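Local coordinates for uncharacterized protein (Streptococcus pneumoniae, PDB 3LFT), which binds L-tryptophan and is probably the substrate-binding component of an ABC transporter, at residues P215-T221 with G228-V233; A119-V123 with E153-A158; V165-A169 with M183-V187; V170-I176 with T197-G201; G26-Y32 with G244-V248. One frame throughout, in Å; residues are numbered along the deposited sequence.

Contact 1. Residues P215-T221 with G228-V233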
# COMPACT_ATOMS: atom_id res chain seq x y z
N PRO A 215 14.55 -6.02 14.72
CA PRO A 215 14.25 -4.91 13.80
C PRO A 215 13.04 -5.22 12.93
O PRO A 215 12.86 -6.37 12.50
CB PRO A 215 15.50 -4.83 12.94
CG PRO A 215 16.14 -6.17 13.05
CD PRO A 215 15.85 -6.65 14.43
N ILE A 216 12.24 -4.20 12.66
CA ILE A 216 11.08 -4.30 11.77
C ILE A 216 11.36 -3.48 10.52
O ILE A 216 11.78 -2.30 10.61
CB ILE A 216 9.80 -3.78 12.45
CG1 ILE A 216 9.57 -4.44 13.80
CG2 ILE A 216 8.58 -4.03 11.56
CD1 ILE A 216 8.59 -3.65 14.69
N TYR A 217 11.14 -4.10 9.37
CA TYR A 217 11.26 -3.42 8.07
C TYR A 217 9.86 -3.38 7.42
O TYR A 217 9.52 -4.27 6.62
CB TYR A 217 12.23 -4.19 7.18
CG TYR A 217 13.69 -4.06 7.55
CD1 TYR A 217 14.46 -3.05 6.98
CD2 TYR A 217 14.31 -4.96 8.42
CE1 TYR A 217 15.82 -2.95 7.26
CE2 TYR A 217 15.69 -4.84 8.72
CZ TYR A 217 16.41 -3.83 8.14
OH TYR A 217 17.76 -3.70 8.38
N PRO A 218 9.05 -2.37 7.75
CA PRO A 218 7.66 -2.33 7.29
C PRO A 218 7.53 -1.38 6.11
O PRO A 218 8.09 -0.27 6.13
CB PRO A 218 6.91 -1.81 8.51
CG PRO A 218 7.91 -0.82 9.15
CD PRO A 218 9.31 -1.31 8.76
N SER A 219 6.80 -1.79 5.08
CA SER A 219 6.76 -1.09 3.78
C SER A 219 5.88 0.15 3.72
O SER A 219 5.03 0.28 2.83
CB SER A 219 6.40 -2.08 2.68
OG SER A 219 7.31 -3.16 2.66
N ALA A 220 6.07 1.06 4.68
CA ALA A 220 5.45 2.38 4.62
C ALA A 220 6.14 3.34 5.55
O ALA A 220 6.51 2.97 6.67
CB ALA A 220 3.97 2.31 5.02
N THR A 221 6.29 4.58 5.11
CA THR A 221 6.79 5.66 5.96
C THR A 221 6.00 5.75 7.24
O THR A 221 6.58 5.89 8.30
CB THR A 221 6.78 7.00 5.21
OG1 THR A 221 7.66 6.88 4.08
CG2 THR A 221 7.22 8.16 6.08
N GLY A 228 9.07 1.30 13.29
CA GLY A 228 9.86 0.46 12.39
C GLY A 228 11.27 1.00 12.25
O GLY A 228 11.53 2.18 12.54
N LEU A 229 12.20 0.14 11.82
CA LEU A 229 13.58 0.53 11.64
C LEU A 229 13.78 1.30 10.33
O LEU A 229 14.34 2.40 10.33
CB LEU A 229 14.47 -0.70 11.69
CG LEU A 229 15.93 -0.47 11.26
CD1 LEU A 229 16.63 0.51 12.18
CD2 LEU A 229 16.70 -1.79 11.18
N ALA A 230 13.34 0.71 9.22
CA ALA A 230 13.63 1.27 7.92
C ALA A 230 12.82 0.53 6.87
O ALA A 230 12.26 -0.55 7.11
CB ALA A 230 15.12 1.12 7.60
N SER A 231 12.72 1.15 5.70
CA SER A 231 12.16 0.49 4.53
C SER A 231 12.59 1.22 3.26
O SER A 231 13.39 2.16 3.32
CB SER A 231 10.63 0.38 4.62
OG SER A 231 10.14 -0.45 3.58
N VAL A 232 12.04 0.79 2.13
CA VAL A 232 12.17 1.49 0.84
C VAL A 232 10.74 1.64 0.34
O VAL A 232 10.02 0.64 0.22
CB VAL A 232 13.05 0.73 -0.17
CG1 VAL A 232 13.22 1.56 -1.42
CG2 VAL A 232 14.41 0.40 0.47
N VAL A 233 10.33 2.88 0.08
CA VAL A 233 8.91 3.19 -0.06
C VAL A 233 8.64 4.17 -1.18
O VAL A 233 9.50 4.96 -1.55
CB VAL A 233 8.31 3.75 1.27
CG1 VAL A 233 8.43 2.70 2.38
CG2 VAL A 233 9.02 5.04 1.68
O HOH W 1 9.82 -3.11 3.98
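L229 and Y217 lie side by side and point the same way, the CD2 methyl of L229 set obliquely against the phenol end of the ring, 3.7 Å from Y217 CZ. The same methyl also meets P215 CB, so one leucine branch fills the notch between proline and tyrosine. With CG anti to its backbone N (chi1 170°), L229 sends its branches along this flank. Farther along the ring, A230 CB lies 4.1 Å from Y217 CE1, and the phenol OH is bonded to T130, just past the end of helix 119-129.

Strands 216-218 and 230-233 run nearly parallel (16°), and the backbone bond between the segments is L229 N to I216 O (2.8 Å). Next to it, A230 O is approached by Y217 CA at 3.2 Å in a CA-H...O contact; this buried carbonyl has no conventional partner. The P218 ring packs against the bare CA of G228, with CG 4.0 Å from it.

S231 CB closes on P218 O at 3.0 Å. A water beside it bridges the segments, donating to Y217 O and S219 OG and also bonded to S231 OG, 2.7 Å away; S219 OG is hydrogen-bonded to V192 O as well. At the far end V233 spreads two methyls: CG1 rests against the backbone of A220, and CG2 abuts T221 OG1 at 3.3 Å.

S219 centres an inverse gamma turn, and A220 is the N-cap of helix 221-224. A220 touches the bound tryptophan, placing this edge of the four-stranded parallel sheet at the ligand pocket of a periplasmic-binding-protein fold.

Contact 2. Residues A119-V123 with E153-A158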
# COMPACT_ATOMS: atom_id res chain seq x y z
N ALA A 119 11.02 -4.70 -3.71
CA ALA A 119 11.55 -5.80 -2.93
C ALA A 119 13.07 -5.92 -3.01
O ALA A 119 13.71 -6.16 -2.00
CB ALA A 119 10.89 -7.12 -3.36
N GLN A 120 13.63 -5.82 -4.21
CA GLN A 120 15.08 -5.93 -4.35
C GLN A 120 15.80 -4.91 -3.47
O GLN A 120 16.76 -5.25 -2.76
CB GLN A 120 15.50 -5.79 -5.81
CG GLN A 120 17.03 -5.81 -6.02
CD GLN A 120 17.45 -5.70 -7.48
OE1 GLN A 120 16.66 -5.98 -8.39
NE2 GLN A 120 18.69 -5.28 -7.70
N GLN A 121 15.33 -3.67 -3.54
CA GLN A 121 15.93 -2.60 -2.73
C GLN A 121 15.75 -2.81 -1.24
O GLN A 121 16.65 -2.49 -0.45
CB GLN A 121 15.41 -1.23 -3.12
CG GLN A 121 15.93 -0.68 -4.44
CD GLN A 121 15.24 0.62 -4.77
OE1 GLN A 121 14.24 0.63 -5.47
NE2 GLN A 121 15.75 1.72 -4.21
N GLN A 122 14.62 -3.38 -0.83
CA GLN A 122 14.42 -3.69 0.58
C GLN A 122 15.39 -4.76 1.04
O GLN A 122 15.96 -4.64 2.13
CB GLN A 122 12.97 -4.09 0.83
CG GLN A 122 12.03 -2.92 0.70
CD GLN A 122 10.57 -3.30 0.72
OE1 GLN A 122 10.22 -4.48 0.73
NE2 GLN A 122 9.71 -2.30 0.70
N VAL A 123 15.55 -5.81 0.23
CA VAL A 123 16.53 -6.85 0.57
C VAL A 123 17.94 -6.25 0.69
O VAL A 123 18.65 -6.53 1.65
CB VAL A 123 16.48 -8.03 -0.43
CG1 VAL A 123 17.68 -8.93 -0.26
CG2 VAL A 123 15.20 -8.81 -0.23
N GLU A 153 7.58 -12.24 -4.39
CA GLU A 153 8.71 -11.52 -4.99
C GLU A 153 9.82 -11.27 -3.98
O GLU A 153 11.00 -11.43 -4.27
CB GLU A 153 8.21 -10.21 -5.62
CG GLU A 153 7.33 -10.41 -6.85
CD GLU A 153 7.02 -9.11 -7.59
OE1 GLU A 153 7.77 -8.11 -7.41
OE2 GLU A 153 6.03 -9.11 -8.35
N PHE A 154 9.43 -10.88 -2.77
CA PHE A 154 10.41 -10.63 -1.71
C PHE A 154 11.18 -11.89 -1.35
O PHE A 154 12.39 -11.85 -1.21
CB PHE A 154 9.72 -9.99 -0.49
CG PHE A 154 10.67 -9.68 0.65
CD1 PHE A 154 11.34 -8.46 0.70
CD2 PHE A 154 10.89 -10.60 1.67
CE1 PHE A 154 12.20 -8.17 1.76
CE2 PHE A 154 11.73 -10.32 2.74
CZ PHE A 154 12.41 -9.09 2.77
N LYS A 155 10.47 -13.00 -1.23
CA LYS A 155 11.11 -14.27 -0.88
C LYS A 155 12.15 -14.66 -1.94
O LYS A 155 13.24 -15.11 -1.62
CB LYS A 155 10.04 -15.36 -0.71
CG LYS A 155 10.51 -16.66 -0.12
CD LYS A 155 9.33 -17.61 0.05
CE LYS A 155 9.76 -19.05 0.32
NZ LYS A 155 10.39 -19.22 1.66
N ALA A 156 11.81 -14.46 -3.21
CA ALA A 156 12.73 -14.82 -4.28
C ALA A 156 14.03 -13.99 -4.20
O ALA A 156 15.13 -14.54 -4.27
CB ALA A 156 12.06 -14.67 -5.64
N TYR A 157 13.89 -12.68 -4.00
CA TYR A 157 15.07 -11.82 -3.85
C TYR A 157 15.88 -12.10 -2.60
O TYR A 157 17.11 -12.12 -2.63
CB TYR A 157 14.67 -10.35 -3.88
CG TYR A 157 14.48 -9.82 -5.28
CD1 TYR A 157 15.57 -9.73 -6.16
CD2 TYR A 157 13.23 -9.39 -5.72
CE1 TYR A 157 15.41 -9.26 -7.45
CE2 TYR A 157 13.06 -8.91 -7.02
CZ TYR A 157 14.16 -8.85 -7.87
OH TYR A 157 14.01 -8.37 -9.15
N ALA A 158 15.18 -12.32 -1.49
CA ALA A 158 15.86 -12.59 -0.23
C ALA A 158 16.71 -13.85 -0.31
O ALA A 158 17.84 -13.87 0.16
CB ALA A 158 14.87 -12.71 0.90
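Y157 has CG anti to its carbonyl carbon, which lays its ring against Q120, while F154, with CG anti to the backbone N, swings its ring to V123. Q120 CB sits over the centre of one face of the tyrosine, 3.8 Å from the centroid and 10° off the normal, a CH-pi contact. From there the extended glutamine chain runs across the ring towards the phenol end, its amide plane turned 36° from the ring plane, and the amide NE2 is bonded to E124 one turn on.

A119 CB enters between the two aromatic residues, 3.9 Å from F154 CA and 4.0 Å from Y157 CD2. Helices 119-129 and 145-160 are neighbours, and their segments 119-123 and 153-158 cross at -46°, axes 8.9 Å apart; in the alpha/beta domain the two helices are linked through strand 135-141.

One turn after A119, V123 CG2 fills the next hollow, meeting F154 CE1 at 3.7 Å and A158 CB at 4.1 Å. Q122 points its amide past the F154 ring, the two planes steeply inclined. Its OE1 accepts from W191 and its NE2 donates to N117 and V232 O, bonds that fix the rotation of the amide; F154 in turn stacks on W191.

Contact 3. Residues V165-A169 with M183-V187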
# COMPACT_ATOMS: atom_id res chain seq x y z
N VAL A 165 13.23 -16.63 4.40
CA VAL A 165 11.96 -15.98 4.73
C VAL A 165 10.98 -17.06 5.16
O VAL A 165 10.77 -18.05 4.45
CB VAL A 165 11.37 -15.20 3.54
CG1 VAL A 165 10.02 -14.59 3.91
CG2 VAL A 165 12.32 -14.11 3.06
N GLU A 166 10.46 -16.88 6.37
CA GLU A 166 9.37 -17.70 6.90
C GLU A 166 8.12 -16.84 6.91
O GLU A 166 8.16 -15.67 7.32
CB GLU A 166 9.68 -18.19 8.32
CG GLU A 166 8.66 -19.17 8.90
CD GLU A 166 9.17 -19.96 10.11
OE1 GLU A 166 8.44 -20.85 10.58
OE2 GLU A 166 10.30 -19.68 10.58
N THR A 167 7.01 -17.40 6.46
CA THR A 167 5.76 -16.64 6.35
C THR A 167 4.86 -16.78 7.57
O THR A 167 4.73 -17.89 8.13
CB THR A 167 5.00 -16.98 5.06
OG1 THR A 167 4.75 -18.39 5.02
CG2 THR A 167 5.83 -16.58 3.85
N PHE A 168 4.27 -15.67 7.99
CA PHE A 168 3.36 -15.61 9.12
C PHE A 168 2.15 -14.80 8.68
O PHE A 168 2.05 -13.59 8.94
CB PHE A 168 4.03 -15.01 10.36
CG PHE A 168 5.18 -15.82 10.86
CD1 PHE A 168 4.98 -16.81 11.84
CD2 PHE A 168 6.47 -15.64 10.35
CE1 PHE A 168 6.04 -17.57 12.30
CE2 PHE A 168 7.53 -16.40 10.80
CZ PHE A 168 7.32 -17.37 11.78
N ALA A 169 1.26 -15.47 7.97
CA ALA A 169 0.04 -14.84 7.50
C ALA A 169 -1.01 -14.82 8.60
O ALA A 169 -1.12 -15.77 9.39
CB ALA A 169 -0.49 -15.53 6.26
N MSE A 183 6.45 -15.40 16.13
CA MSE A 183 7.46 -15.22 15.10
C MSE A 183 8.77 -14.68 15.65
O MSE A 183 9.82 -15.04 15.15
CB MSE A 183 6.94 -14.36 13.95
CG MSE A 183 6.87 -12.87 14.26
SE MSE A 183 5.84 -11.91 12.95
CE MSE A 183 7.03 -12.05 11.43
N THR A 184 8.72 -13.87 16.70
CA THR A 184 9.95 -13.22 17.16
C THR A 184 10.92 -14.16 17.88
O THR A 184 12.07 -13.80 18.09
CB THR A 184 9.72 -11.90 17.95
OG1 THR A 184 8.91 -12.12 19.10
CG2 THR A 184 9.12 -10.79 17.08
N SER A 185 10.46 -15.35 18.25
CA SER A 185 11.34 -16.39 18.78
C SER A 185 11.94 -17.23 17.66
O SER A 185 12.82 -18.06 17.89
CB SER A 185 10.57 -17.30 19.74
OG SER A 185 9.91 -18.33 19.03
N LYS A 186 11.45 -17.01 16.43
CA LYS A 186 11.84 -17.82 15.26
C LYS A 186 12.68 -17.08 14.22
O LYS A 186 13.35 -17.71 13.39
CB LYS A 186 10.60 -18.37 14.56
CG LYS A 186 9.85 -19.43 15.36
CD LYS A 186 8.52 -19.75 14.69
CE LYS A 186 7.81 -20.92 15.36
NZ LYS A 186 8.53 -22.20 15.07
N VAL A 187 12.61 -15.75 14.24
CA VAL A 187 13.24 -14.95 13.18
C VAL A 187 14.08 -13.82 13.74
O VAL A 187 13.92 -13.44 14.91
CB VAL A 187 12.19 -14.37 12.18
CG1 VAL A 187 11.31 -15.48 11.62
CG2 VAL A 187 11.34 -13.27 12.82
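F168 carries M183 CB almost exactly over the middle of its ring: the carbon is 3.5 Å from the centroid and only 3° off the ring normal, a close CH-pi contact. M183 is selenomethionine, and its CG occupies the position between backbone N and carbonyl carbon (chi1 76°). In the modelled conformer the chain then bends at chi3, bringing CE back to 3.8 Å from F168 CD2, and the selenium takes a slanting position 5.0 Å from the ring centroid, a Met-aromatic contact.

Two other residues complete the surroundings of the ring. K186 CD comes in the ring plane at the edge, 3.9 Å from F168 CZ, while V187 CG1 lies obliquely, 4.0 Å from F168 CE2. The turn that presents these residues is drawn together by the bond of K186 N to M183 O. F168 thus anchors the loop after helix 176-183 to strand 164-170, an outer strand of the four-stranded sheet; M183 also touches I190 on strand 189-192.

E166, two residues before F168 on the same strand, reaches K186 CB with OE2 at 4.2 Å, and its OE1 stays 4.7 Å from K186 NZ. The opposite charges are therefore near but not paired, so any attraction is probably a diffuse one, and cohesion here rests mainly on aromatic and aliphatic contact.

Contact 4. Residues V170-I176 with T197-G201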
# COMPACT_ATOMS: atom_id res chain seq x y z
N VAL A 170 -1.73 -13.72 8.68
CA VAL A 170 -2.89 -13.58 9.55
C VAL A 170 -4.14 -13.32 8.71
O VAL A 170 -4.06 -12.68 7.66
CB VAL A 170 -2.70 -12.44 10.60
CG1 VAL A 170 -1.51 -12.75 11.53
CG2 VAL A 170 -2.46 -11.08 9.96
N PRO A 171 -5.32 -13.82 9.16
CA PRO A 171 -6.54 -13.51 8.40
C PRO A 171 -7.15 -12.14 8.71
O PRO A 171 -8.00 -11.66 7.95
CB PRO A 171 -7.51 -14.61 8.84
CG PRO A 171 -7.09 -14.93 10.24
CD PRO A 171 -5.57 -14.82 10.22
N SER A 172 -6.74 -11.54 9.82
CA SER A 172 -7.29 -10.27 10.30
C SER A 172 -6.34 -9.64 11.29
O SER A 172 -5.30 -10.22 11.64
CB SER A 172 -8.65 -10.48 10.97
OG SER A 172 -8.48 -10.89 12.32
N THR A 173 -6.71 -8.46 11.78
CA THR A 173 -5.88 -7.74 12.76
C THR A 173 -5.88 -8.43 14.12
O THR A 173 -4.97 -8.23 14.93
CB THR A 173 -6.33 -6.28 12.98
OG1 THR A 173 -7.74 -6.24 13.23
CG2 THR A 173 -6.01 -5.43 11.75
N ASN A 174 -6.89 -9.26 14.37
CA ASN A 174 -7.03 -9.93 15.67
C ASN A 174 -5.87 -10.85 16.04
O ASN A 174 -5.55 -11.01 17.22
CB ASN A 174 -8.36 -10.69 15.73
CG ASN A 174 -9.57 -9.78 15.57
OD1 ASN A 174 -10.38 -9.97 14.66
ND2 ASN A 174 -9.67 -8.77 16.43
N GLU A 175 -5.23 -11.43 15.03
CA GLU A 175 -4.18 -12.42 15.24
C GLU A 175 -2.78 -11.80 15.26
O GLU A 175 -1.80 -12.52 15.41
CB GLU A 175 -4.26 -13.53 14.17
CG GLU A 175 -5.53 -14.40 14.22
CD GLU A 175 -6.77 -13.72 13.63
OE1 GLU A 175 -6.62 -12.77 12.83
OE2 GLU A 175 -7.90 -14.15 13.95
N ILE A 176 -2.69 -10.48 15.14
CA ILE A 176 -1.37 -9.83 15.04
C ILE A 176 -0.51 -10.03 16.28
O ILE A 176 0.63 -10.50 16.17
CB ILE A 176 -1.45 -8.32 14.70
CG1 ILE A 176 -1.95 -8.13 13.26
CG2 ILE A 176 -0.05 -7.66 14.87
CD1 ILE A 176 -2.26 -6.67 12.90
N THR A 197 -3.98 -4.58 6.23
CA THR A 197 -4.32 -5.18 7.53
C THR A 197 -3.23 -4.83 8.56
O THR A 197 -3.53 -4.30 9.63
CB THR A 197 -4.51 -6.72 7.41
OG1 THR A 197 -5.52 -6.98 6.41
CG2 THR A 197 -4.91 -7.37 8.74
N ILE A 198 -1.98 -5.11 8.21
CA ILE A 198 -0.90 -4.85 9.16
C ILE A 198 -0.73 -3.34 9.31
O ILE A 198 -0.47 -2.86 10.41
CB ILE A 198 0.42 -5.54 8.75
CG1 ILE A 198 0.20 -7.03 8.48
CG2 ILE A 198 1.51 -5.32 9.80
CD1 ILE A 198 -0.39 -7.85 9.65
N ALA A 199 -0.90 -2.58 8.23
CA ALA A 199 -0.75 -1.12 8.39
C ALA A 199 -1.78 -0.54 9.35
O ALA A 199 -1.50 0.38 10.13
CB ALA A 199 -0.81 -0.39 7.05
N SER A 200 -3.00 -1.08 9.30
CA SER A 200 -4.07 -0.62 10.18
C SER A 200 -3.84 -1.03 11.63
O SER A 200 -4.39 -0.39 12.54
CB SER A 200 -5.42 -1.11 9.66
OG SER A 200 -5.61 -2.48 9.96
N GLY A 201 -3.05 -2.09 11.86
CA GLY A 201 -2.76 -2.55 13.21
C GLY A 201 -1.29 -2.41 13.57
O GLY A 201 -0.82 -3.12 14.47
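I176 and T197 carry much of this contact, with T173 close behind. I176 extends its CD1 methyl against the end of helix 196-200, meeting I198 CD1 at 3.9 Å, and G201 O just after the helix at 4.1 Å. G201 presents only backbone to the isoleucine tip. The I198 methyl is shared, since V170 CG2 also packs on it, 3.8 Å away, with the V170 and I198 side chains about perpendicular.

In T197 a chi1 of -56° sets OG1 beside the backbone N and leaves CG2 anti to it, and this methyl presses on the S172-T173 peptide, 3.7 Å from T173 N. The hydroxyl is instead held by E144. In the modelled conformer T173 answers with its own methyl, CG2, which sits 3.5 Å from both T197 O and S200 OG. S200 OG donates to T197 O at 2.8 Å, so the T173 methyl covers an already bonded polar pair.

Within the 170-176 loop, S172 OG accepts from N174 N and donates to E175 OE1. This ST turn leads from strand 164-170 into helix 176-183, and the loop packs on the helix whose A199 touches tryptophan, at the rim of the ligand pocket.

Contact 5. Residues G26-Y32 with G244-V248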
# COMPACT_ATOMS: atom_id res chain seq x y z
N GLY A 26 -4.75 16.75 -6.57
CA GLY A 26 -4.60 16.58 -8.02
C GLY A 26 -5.85 17.04 -8.75
O GLY A 26 -5.77 17.70 -9.78
N LEU A 27 -7.02 16.70 -8.21
CA LEU A 27 -8.29 17.24 -8.72
C LEU A 27 -8.32 18.76 -8.71
O LEU A 27 -8.70 19.38 -9.70
CB LEU A 27 -9.47 16.73 -7.91
CG LEU A 27 -9.79 15.24 -8.07
CD1 LEU A 27 -10.76 14.81 -6.99
CD2 LEU A 27 -10.36 15.00 -9.46
N ALA A 28 -7.94 19.35 -7.58
CA ALA A 28 -8.00 20.79 -7.43
C ALA A 28 -7.08 21.51 -8.42
O ALA A 28 -7.43 22.55 -8.98
CB ALA A 28 -7.68 21.17 -6.01
N GLU A 29 -5.90 20.93 -8.67
CA GLU A 29 -4.93 21.52 -9.61
C GLU A 29 -5.52 21.63 -11.02
O GLU A 29 -5.16 22.53 -11.78
CB GLU A 29 -3.64 20.68 -9.59
CG GLU A 29 -2.49 21.19 -10.44
CD GLU A 29 -1.33 20.21 -10.45
OE1 GLU A 29 -0.49 20.30 -11.37
OE2 GLU A 29 -1.25 19.34 -9.56
N GLU A 30 -6.43 20.72 -11.34
CA GLU A 30 -7.08 20.68 -12.65
C GLU A 30 -8.40 21.47 -12.68
O GLU A 30 -9.09 21.49 -13.70
CB GLU A 30 -7.32 19.23 -13.09
CG GLU A 30 -6.06 18.38 -13.26
CD GLU A 30 -5.08 19.00 -14.24
OE1 GLU A 30 -5.52 19.61 -15.23
OE2 GLU A 30 -3.86 18.86 -14.00
N GLY A 31 -8.75 22.11 -11.57
CA GLY A 31 -9.98 22.90 -11.48
C GLY A 31 -11.17 22.19 -10.85
O GLY A 31 -12.24 22.79 -10.70
N TYR A 32 -11.00 20.92 -10.52
CA TYR A 32 -12.09 20.14 -9.95
C TYR A 32 -12.08 20.30 -8.43
O TYR A 32 -11.49 19.51 -7.69
CB TYR A 32 -12.03 18.69 -10.42
CG TYR A 32 -12.26 18.54 -11.91
CD1 TYR A 32 -13.51 18.15 -12.41
CD2 TYR A 32 -11.24 18.81 -12.83
CE1 TYR A 32 -13.71 18.02 -13.78
CE2 TYR A 32 -11.44 18.69 -14.19
CZ TYR A 32 -12.68 18.29 -14.67
OH TYR A 32 -12.88 18.17 -16.03
N GLY A 244 -5.47 11.51 -8.88
CA GLY A 244 -6.32 12.67 -9.20
C GLY A 244 -6.27 13.04 -10.67
O GLY A 244 -7.30 13.32 -11.30
N LYS A 245 -5.06 13.09 -11.21
CA LYS A 245 -4.93 13.42 -12.62
C LYS A 245 -5.55 12.40 -13.55
O LYS A 245 -6.13 12.79 -14.56
CB LYS A 245 -3.47 13.68 -12.96
CG LYS A 245 -3.04 14.98 -12.31
CD LYS A 245 -1.59 15.34 -12.54
CE LYS A 245 -1.28 16.66 -11.84
NZ LYS A 245 -2.01 17.82 -12.42
N MSE A 246 -5.49 11.11 -13.22
CA MSE A 246 -6.16 10.08 -14.03
C MSE A 246 -7.67 10.18 -13.91
O MSE A 246 -8.37 9.96 -14.90
CB MSE A 246 -5.67 8.68 -13.68
CG MSE A 246 -4.19 8.50 -14.01
SE MSE A 246 -3.60 6.68 -13.83
CE MSE A 246 -4.40 5.97 -15.45
N ILE A 247 -8.19 10.53 -12.73
CA ILE A 247 -9.63 10.74 -12.60
C ILE A 247 -10.05 11.83 -13.58
O ILE A 247 -11.07 11.68 -14.27
CB ILE A 247 -9.96 11.17 -11.16
CG1 ILE A 247 -9.77 9.99 -10.20
CG2 ILE A 247 -11.39 11.69 -11.08
CD1 ILE A 247 -9.74 10.42 -8.73
N VAL A 248 -9.30 12.93 -13.65
CA VAL A 248 -9.65 14.01 -14.56
C VAL A 248 -9.59 13.54 -16.01
O VAL A 248 -10.47 13.87 -16.81
CB VAL A 248 -8.74 15.23 -14.32
CG1 VAL A 248 -8.92 16.28 -15.41
CG2 VAL A 248 -9.06 15.82 -12.93
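G26 and G244 meet backbone to backbone, their CA atoms 4.4 Å apart, and this close approach of helices 14-29 and 236-251 is the tight part of the contact. With no side chains between them, the two backbones come close. Next to this crossing the packing stays dense and apolar. L27 CD2 lies between two branches of the partner helix, 3.8 Å from both I247 CG2 and V248 CG2. V248 is gripped from several directions: besides L27, its CG2 meets E30 CB at 3.8 Å and its CG1 meets Y32 CE2 at 3.7 Å, the tyrosine ring lying obliquely to it. Y32 follows directly on the point where the chain leaves the helix at G31, whose positive phi belongs to a Schellman motif; the tyrosine hydroxyl bonds to K252.

The outer side is looser and polar. K245 runs out extended and bends at its last torsion (chi4 -66°), which turns NZ between two carboxylates. E30 OE2 is the nearer, at 2.6 Å, its side chain folded back at chi2 and crossing the lysine at about a right angle. E29 comes in on a straight chain and meets NZ through OE1 at 3.1 Å. Sharing one ammonium probably eases the repulsion between the two adjacent acids in this partly exposed network.

Inward, the contact lies against the six-stranded parallel sheet: L27 touches I5, and Y32 in the loop after the helix touches A3, both on strand 3-9, while I247 packs on L65 and V67 of strand 65-69.

Contacts 1 to 4 belong to the half of the protein built on the four-stranded parallel sheet, whereas contact 5 packs on the six-stranded sheet, its centre about 30 Å from that of contact 1 and 43 Å from that of contact 3. Contacts 1 and 3 reach opposite outer strands, 216-218 and 164-170. Contact 2 touches both contacts, through Q122 to V232 and A158 to V165. Contacts 3 and 4 interleave in sequence and adjoin at residues 169 and 170. Contacts 1 to 4 all fall between the segments of contact 5, so the chain leaves one domain and returns to it, as in periplasmic binding proteins; contacts 1 and 4 contribute A220 and A199 to the tryptophan pocket.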